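Local coordinates for flavin-nucleotide-binding protein (Azotobacter vinelandii, PDB 6RK0) that binds FAD and heme b and probably acts as a low-potential terminal oxidase associated with the iron-only nitrogenase, at residues A101-N106 with E182-F187; E121-E126 with A130-N135. All blocks are in the same frame, centred on the assembly; numbering follows the deposited sequence. Where two conformers were deposited one is given.

Contact 1 of 2, residues A101-N106 with E182-F187. With HEM (protoporphyrin IX containing Fe), chain H.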
loop_
_atom_site.group_PDB
_atom_site.type_symbol
_atom_site.label_atom_id
_atom_site.label_comp_id
_atom_site.label_asym_id
_atom_site.label_seq_id
_atom_site.Cartn_x
_atom_site.Cartn_y
_atom_site.Cartn_z
ATOM N N ALA A 101 22.059 4.256 5.203
ATOM C CA ALA A 101 23.330 3.558 5.277
ATOM C C ALA A 101 24.469 4.489 4.864
ATOM O O ALA A 101 24.261 5.600 4.382
ATOM C CB ALA A 101 23.300 2.333 4.393
ATOM N N ARG A 102 25.708 4.008 5.031
ATOM C CA ARG A 102 26.906 4.736 4.621
ATOM C C ARG A 102 27.099 4.740 3.119
ATOM O O ARG A 102 27.774 5.638 2.607
ATOM C CB ARG A 102 28.124 4.118 5.315
ATOM C CG ARG A 102 28.098 4.252 6.803
ATOM C CD ARG A 102 28.940 3.195 7.519
ATOM N NE ARG A 102 28.848 3.326 8.956
ATOM C CZ ARG A 102 27.799 2.956 9.686
ATOM N NH1 ARG A 102 26.809 2.231 9.139
ATOM N NH2 ARG A 102 27.764 3.219 10.983
ATOM N N SER A 103 26.573 3.740 2.414
ATOM C CA SER A 103 26.569 3.715 0.958
ATOM C C SER A 103 25.138 3.747 0.455
ATOM O O SER A 103 24.232 3.169 1.080
ATOM C CB SER A 103 27.300 2.487 0.401
ATOM O OG SER A 103 26.522 1.311 0.561
ATOM N N ALA A 104 24.943 4.381 -0.700
ATOM C CA ALA A 104 23.618 4.434 -1.305
ATOM C C ALA A 104 23.062 3.035 -1.565
ATOM O O ALA A 104 21.874 2.771 -1.348
ATOM C CB ALA A 104 23.702 5.239 -2.591
ATOM N N TYR A 105 23.927 2.122 -2.023
ATOM C CA TYR A 105 23.536 0.777 -2.377
ATOM C C TYR A 105 22.887 0.057 -1.200
ATOM O O TYR A 105 22.057 -0.823 -1.426
ATOM C CB TYR A 105 24.809 0.033 -2.804
ATOM C CG TYR A 105 24.643 -1.359 -3.319
ATOM C CD1 TYR A 105 24.193 -1.596 -4.620
ATOM C CD2 TYR A 105 24.999 -2.453 -2.554
ATOM C CE1 TYR A 105 24.122 -2.852 -5.160
ATOM C CE2 TYR A 105 24.913 -3.744 -3.080
ATOM C CZ TYR A 105 24.474 -3.931 -4.388
ATOM O OH TYR A 105 24.385 -5.209 -4.954
ATOM N N ASN A 106 23.294 0.364 0.044
ATOM C CA ASN A 106 22.729 -0.294 1.207
ATOM C C ASN A 106 21.660 0.534 1.939
ATOM O O ASN A 106 21.228 0.134 3.031
ATOM C CB ASN A 106 23.848 -0.758 2.130
ATOM C CG ASN A 106 24.461 -2.022 1.635
ATOM O OD1 ASN A 106 23.748 -2.981 1.329
ATOM N ND2 ASN A 106 25.785 -2.071 1.569
ATOM N N GLU A 182 31.150 -4.349 5.399
ATOM C CA GLU A 182 32.037 -4.207 6.554
ATOM C C GLU A 182 33.162 -3.222 6.297
ATOM O O GLU A 182 33.625 -2.539 7.230
ATOM C CB GLU A 182 32.576 -5.563 6.973
ATOM C CG GLU A 182 31.580 -6.364 7.772
ATOM C CD GLU A 182 31.073 -5.665 9.058
ATOM O OE1 GLU A 182 31.828 -4.917 9.701
ATOM O OE2 GLU A 182 29.898 -5.882 9.429
ATOM N N GLU A 183 33.629 -3.144 5.048
ATOM C CA GLU A 183 34.716 -2.218 4.786
ATOM C C GLU A 183 34.297 -0.759 4.819
ATOM O O GLU A 183 35.179 0.091 4.731
ATOM C CB GLU A 183 35.381 -2.540 3.460
ATOM C CG GLU A 183 34.423 -2.463 2.306
ATOM C CD GLU A 183 33.788 -3.815 1.920
ATOM O OE1 GLU A 183 33.403 -4.636 2.810
ATOM O OE2 GLU A 183 33.671 -4.047 0.691
ATOM N N ASP A 184 33.012 -0.432 4.937
ATOM C CA ASP A 184 32.563 0.956 4.926
ATOM C C ASP A 184 32.427 1.584 6.304
ATOM O O ASP A 184 32.103 2.767 6.404
ATOM C CB ASP A 184 31.229 1.047 4.181
ATOM C CG ASP A 184 31.358 0.796 2.676
ATOM O OD1 ASP A 184 32.458 0.990 2.124
ATOM O OD2 ASP A 184 30.345 0.432 2.054
ATOM N N TYR A 185 32.694 0.833 7.375
ATOM C CA TYR A 185 32.450 1.352 8.717
ATOM C C TYR A 185 33.434 2.415 9.179
ATOM O O TYR A 185 33.164 3.030 10.211
ATOM C CB TYR A 185 32.291 0.205 9.722
ATOM C CG TYR A 185 30.899 -0.382 9.653
ATOM C CD1 TYR A 185 29.861 0.151 10.411
ATOM C CD2 TYR A 185 30.601 -1.396 8.768
ATOM C CE1 TYR A 185 28.567 -0.325 10.298
ATOM C CE2 TYR A 185 29.323 -1.892 8.633
ATOM C CZ TYR A 185 28.290 -1.365 9.415
ATOM O OH TYR A 185 27.021 -1.848 9.250
ATOM N N ALA A 186 34.529 2.654 8.462
ATOM C CA ALA A 186 35.375 3.796 8.784
ATOM C C ALA A 186 34.991 5.044 7.990
ATOM O O ALA A 186 35.595 6.115 8.195
ATOM C CB ALA A 186 36.851 3.477 8.518
ATOM N N PHE A 187 33.997 4.947 7.076
ATOM C CA PHE A 187 33.662 6.090 6.259
ATOM C C PHE A 187 32.856 7.098 7.083
ATOM O O PHE A 187 31.887 6.715 7.750
ATOM C CB PHE A 187 32.891 5.688 4.996
ATOM C CG PHE A 187 32.736 6.843 4.058
ATOM C CD1 PHE A 187 33.767 7.182 3.203
ATOM C CD2 PHE A 187 31.640 7.680 4.113
ATOM C CE1 PHE A 187 33.676 8.314 2.419
ATOM C CE2 PHE A 187 31.562 8.805 3.329
ATOM C CZ PHE A 187 32.554 9.109 2.460
HETATM C CHA HEM H . 17.030 -3.574 -3.277
HETATM C CHB HEM H . 15.426 0.198 -0.797
HETATM C CHC HEM H . 18.684 2.981 -2.942
HETATM C CHD HEM H . 20.509 -0.858 -5.184
HETATM C C1A HEM H . 16.316 -2.783 -2.403
HETATM C C2A HEM H . 15.245 -3.278 -1.563
HETATM C C3A HEM H . 14.788 -2.231 -0.859
HETATM C C4A HEM H . 15.584 -1.069 -1.274
HETATM C CMA HEM H . 13.690 -2.131 0.199
HETATM C CAA HEM H . 14.774 -4.723 -1.462
HETATM C CBA HEM H . 15.664 -5.581 -0.549
HETATM C CGA HEM H . 14.893 -6.823 -0.200
HETATM O O1A HEM H . 14.458 -6.974 0.980
HETATM O O2A HEM H . 14.659 -7.685 -1.085
HETATM C C1B HEM H . 16.186 1.300 -1.153
HETATM C C2B HEM H . 15.977 2.648 -0.663
HETATM C C3B HEM H . 16.871 3.410 -1.273
HETATM C C4B HEM H . 17.672 2.549 -2.127
HETATM C CMB HEM H . 14.905 3.085 0.316
HETATM C CAB HEM H . 17.156 4.911 -1.185
HETATM C CBB HEM H . 16.666 5.750 -0.289
HETATM C C1C HEM H . 19.462 2.187 -3.770
HETATM C C2C HEM H . 20.554 2.638 -4.585
HETATM C C3C HEM H . 21.100 1.591 -5.168
HETATM C C4C HEM H . 20.338 0.430 -4.726
HETATM C CMC HEM H . 20.923 4.098 -4.771
HETATM C CAC HEM H . 22.289 1.487 -6.090
HETATM C CBC HEM H . 23.343 2.294 -5.916
HETATM C C1D HEM H . 19.682 -1.931 -4.917
HETATM C C2D HEM H . 19.837 -3.267 -5.437
HETATM C C3D HEM H . 18.871 -4.016 -4.891
HETATM C C4D HEM H . 18.099 -3.152 -4.022
HETATM C CMD HEM H . 20.909 -3.706 -6.438
HETATM C CAD HEM H . 18.660 -5.520 -5.063
HETATM C CBD HEM H . 19.366 -6.264 -3.903
HETATM C CGD HEM H . 19.433 -7.738 -4.204
HETATM O O1D HEM H . 18.395 -8.432 -4.032
HETATM O O2D HEM H . 20.510 -8.259 -4.566
HETATM N NA HEM H . 16.524 -1.435 -2.212
HETATM N NB HEM H . 17.239 1.259 -2.035
HETATM N NC HEM H . 19.326 0.821 -3.879
HETATM N ND HEM H . 18.617 -1.879 -4.038
HETATM FE FE HEM H . 17.900 -0.307 -3.065
HETATM O O HOH W 1 31.178 4.848 9.587
HETATM O O HOH W 2 27.813 -0.207 2.560
HETATM O O HOH W 3 19.222 -0.777 -1.521
#

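Contact 2 of 2, residues E121-E126 with A130-N135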
loop_
_atom_site.group_PDB
_atom_site.type_symbol
_atom_site.label_atom_id
_atom_site.label_comp_id
_atom_site.label_asym_id
_atom_site.label_seq_id
_atom_site.Cartn_x
_atom_site.Cartn_y
_atom_site.Cartn_z
ATOM N N GLU A 121 -12.637 -17.199 -3.457
ATOM C CA GLU A 121 -13.985 -17.729 -3.544
ATOM C C GLU A 121 -14.988 -16.662 -3.160
ATOM O O GLU A 121 -14.768 -15.929 -2.194
ATOM C CB GLU A 121 -14.164 -18.910 -2.536
ATOM C CG GLU A 121 -13.120 -20.022 -2.725
ATOM C CD GLU A 121 -13.136 -21.089 -1.635
ATOM O OE1 GLU A 121 -14.099 -21.159 -0.821
ATOM O OE2 GLU A 121 -12.155 -21.880 -1.597
ATOM N N LEU A 122 -16.092 -16.580 -3.893
ATOM C CA LEU A 122 -17.154 -15.643 -3.525
ATOM C C LEU A 122 -18.118 -16.291 -2.544
ATOM O O LEU A 122 -18.399 -17.483 -2.618
ATOM C CB LEU A 122 -18.002 -15.238 -4.716
ATOM C CG LEU A 122 -17.292 -14.439 -5.777
ATOM C CD1 LEU A 122 -18.282 -14.101 -6.886
ATOM C CD2 LEU A 122 -16.578 -13.178 -5.240
ATOM N N ILE A 123 -18.660 -15.485 -1.641
ATOM C CA ILE A 123 -19.722 -15.962 -0.761
ATOM C C ILE A 123 -21.052 -15.753 -1.478
ATOM O O ILE A 123 -21.491 -14.621 -1.663
ATOM C CB ILE A 123 -19.696 -15.217 0.574
ATOM C CG1 ILE A 123 -18.350 -15.374 1.256
ATOM C CG2 ILE A 123 -20.841 -15.698 1.453
ATOM C CD1 ILE A 123 -18.287 -14.778 2.582
ATOM N N SER A 124 -21.710 -16.833 -1.861
ATOM C CA SER A 124 -23.013 -16.721 -2.521
ATOM C C SER A 124 -24.184 -16.776 -1.554
ATOM O O SER A 124 -25.285 -16.337 -1.899
ATOM C CB SER A 124 -23.168 -17.806 -3.593
ATOM O OG SER A 124 -23.038 -19.083 -3.009
ATOM N N ASP A 125 -23.967 -17.315 -0.367
ATOM C CA ASP A 125 -25.011 -17.433 0.641
ATOM C C ASP A 125 -25.190 -16.075 1.340
ATOM O O ASP A 125 -24.265 -15.564 1.989
ATOM C CB ASP A 125 -24.562 -18.499 1.622
ATOM C CG ASP A 125 -25.558 -18.732 2.682
ATOM O OD1 ASP A 125 -26.121 -17.745 3.221
ATOM O OD2 ASP A 125 -25.766 -19.906 3.007
ATOM N N GLU A 126 -26.364 -15.448 1.153
ATOM C CA GLU A 126 -26.561 -14.083 1.629
ATOM C C GLU A 126 -26.478 -13.972 3.143
ATOM O O GLU A 126 -26.054 -12.932 3.671
ATOM C CB GLU A 126 -27.895 -13.517 1.130
ATOM C CG GLU A 126 -28.083 -13.528 -0.376
ATOM C CD GLU A 126 -27.283 -12.478 -1.128
ATOM O OE1 GLU A 126 -26.678 -11.575 -0.528
ATOM O OE2 GLU A 126 -27.237 -12.567 -2.388
ATOM N N ALA A 130 -23.795 -11.631 5.212
ATOM C CA ALA A 130 -24.152 -10.620 6.210
ATOM C C ALA A 130 -23.398 -10.842 7.517
ATOM O O ALA A 130 -22.965 -9.883 8.180
ATOM C CB ALA A 130 -25.665 -10.609 6.439
ATOM N N GLU A 131 -23.223 -12.103 7.896
ATOM C CA GLU A 131 -22.450 -12.396 9.087
ATOM C C GLU A 131 -21.003 -11.928 8.939
ATOM O O GLU A 131 -20.441 -11.342 9.871
ATOM C CB GLU A 131 -22.543 -13.895 9.340
ATOM C CG GLU A 131 -21.923 -14.307 10.641
ATOM C CD GLU A 131 -22.355 -15.668 11.167
ATOM O OE1 GLU A 131 -22.998 -16.457 10.449
ATOM O OE2 GLU A 131 -22.047 -15.990 12.340
ATOM N N LYS A 132 -20.395 -12.170 7.777
ATOM C CA LYS A 132 -19.005 -11.767 7.558
ATOM C C LYS A 132 -18.869 -10.243 7.554
ATOM O O LYS A 132 -17.894 -9.703 8.090
ATOM C CB LYS A 132 -18.484 -12.356 6.243
ATOM C CG LYS A 132 -18.522 -13.851 6.044
ATOM C CD LYS A 132 -17.662 -14.588 7.024
ATOM C CE LYS A 132 -17.646 -16.072 6.801
ATOM N NZ LYS A 132 -17.057 -16.694 8.006
ATOM N N LEU A 133 -19.828 -9.536 6.946
ATOM C CA LEU A 133 -19.771 -8.067 6.932
ATOM C C LEU A 133 -19.880 -7.488 8.330
ATOM O O LEU A 133 -19.208 -6.485 8.643
ATOM C CB LEU A 133 -20.863 -7.520 6.017
ATOM C CG LEU A 133 -20.602 -7.785 4.524
ATOM C CD1 LEU A 133 -21.878 -7.588 3.712
ATOM C CD2 LEU A 133 -19.458 -6.874 3.977
ATOM N N ARG A 134 -20.704 -8.087 9.200
ATOM C CA ARG A 134 -20.738 -7.606 10.576
ATOM C C ARG A 134 -19.392 -7.834 11.265
ATOM O O ARG A 134 -18.921 -6.975 12.020
ATOM C CB ARG A 134 -21.888 -8.265 11.351
ATOM C CG ARG A 134 -21.917 -7.834 12.818
ATOM C CD ARG A 134 -23.207 -8.200 13.552
ATOM N NE ARG A 134 -23.235 -7.608 14.904
ATOM C CZ ARG A 134 -24.317 -7.462 15.679
ATOM N NH1 ARG A 134 -25.532 -7.901 15.305
ATOM N NH2 ARG A 134 -24.175 -6.887 16.878
ATOM N N ASN A 135 -18.739 -8.977 10.995
ATOM C CA ASN A 135 -17.423 -9.218 11.570
ATOM C C ASN A 135 -16.429 -8.160 11.102
ATOM O O ASN A 135 -15.580 -7.720 11.883
ATOM C CB ASN A 135 -16.927 -10.603 11.152
ATOM C CG ASN A 135 -17.736 -11.746 11.738
ATOM O OD1 ASN A 135 -18.392 -11.609 12.776
ATOM N ND2 ASN A 135 -17.663 -12.906 11.078
#

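Contact 1 of 2, residues A101-N106 with E182-F187
The loop between strands 88-100 and 108-118, which lends Ala104 and Tyr105 to the heme pocket, reaches through Arg102 onto the type I beta turn that runs from Asp184 to Phe187. The arginine chain is extended from CG to NE, and CD passes 3.4 Å from Asp184 O. The Arg102 and Tyr185 side chains cross at about a right angle. CE1 of Tyr185 sits over one face of the guanidinium, toward its rim, 3.3 Å from NH1 of Arg102, and the two planes are 36° apart, so they are tilted rather than stacked flat.

At the edge of the guanidinium, in its plane, NE of Arg102 donates to a water 2.9 Å away, which in turn donates to Tyr185 O and Phe187 O. NH1 is salt-bridged to Asp180 and to Asp206 of the second subunit. A leucine in place of Arg102 would probably leave these two carboxylates without this mate and the bridging water without its donor.

A second water gives a hydrogen to Asp184 OD2 at 2.7 Å and accepts from Ser103 OG and Asn106 ND2; Arg149 of the second subunit also pairs with that carboxylate. On the heme side, a third water binds the iron at 2.1 Å and donates to Tyr105 O at 2.8 Å, while Tyr105 CE1 lies against the methyl CMD of the heme.

Between the segments themselves the link is Arg102 packing and two bridging waters; the charges are met by Asp180 and the second subunit, probably balancing one another in a largely buried setting.

Contact 2 of 2, residues E121-E126 with A130-N135
Lys132, on helix 126-140, lays its aliphatic chain across Ile123, on the 121-126 segment leading to the helix. Its CB stands 4.4 Å from Ile123 CD1. The next carbon makes the real contact, Lys132 CG to Ile123 CD1 at 3.6 Å, and the two side chains cross there at about a right angle. A bend at chi2 (-63°) then carries the chain over the end of the isoleucine instead of straight outward, leaving CD and CE of Lys132 each 4.5 Å from the same methyl, Ile123 CD1. At the tip NZ turns to other company: it is salt-bridged to Glu65, whose other carboxylate oxygen takes a hydrogen bond from Asn135 ND2, so one acid holds two residues about a turn apart on the helix.

Ile123 itself reaches CD1 with CG1 set opposite the carbonyl carbon (chi1 -58°), and it also packs on Val161 of strand 159-165.

Nearer the start of the helix the link is backbone: Ala130 N donates to Glu126 O at 3.0 Å with an angle of 157° at the hydrogen, an i to i+4 bond of the first turn. Just before it, Asp125 is the N-cap, its OD1 accepting from Val128 N. Leu133, on the same helix, touches a heme.

This is a strand-to-helix junction with an N-capped helix folded back over its own lead-in, here within the split-barrel fold of the pyridoxamine 5'-phosphate oxidase family.

From the N terminus, the chain first reaches the 101-106 loop at the end of strand 88-100, and contact 1 closes only when 182-187 arrives, after 75 intervening residues of strands and helices. Within that span lies the whole of contact 2, a short local closure with three residues between its segments; the two loops nest and do not cross. Contact 1 ties the connection between strands 88-100 and 108-118 to the loop leading into strand 192-200, whereas contact 2 ties strand 121-122 to helix 126-140. Their centres are 52 Å apart on opposite sides of the chain's centre, and each lies close to a different heme of the dimer.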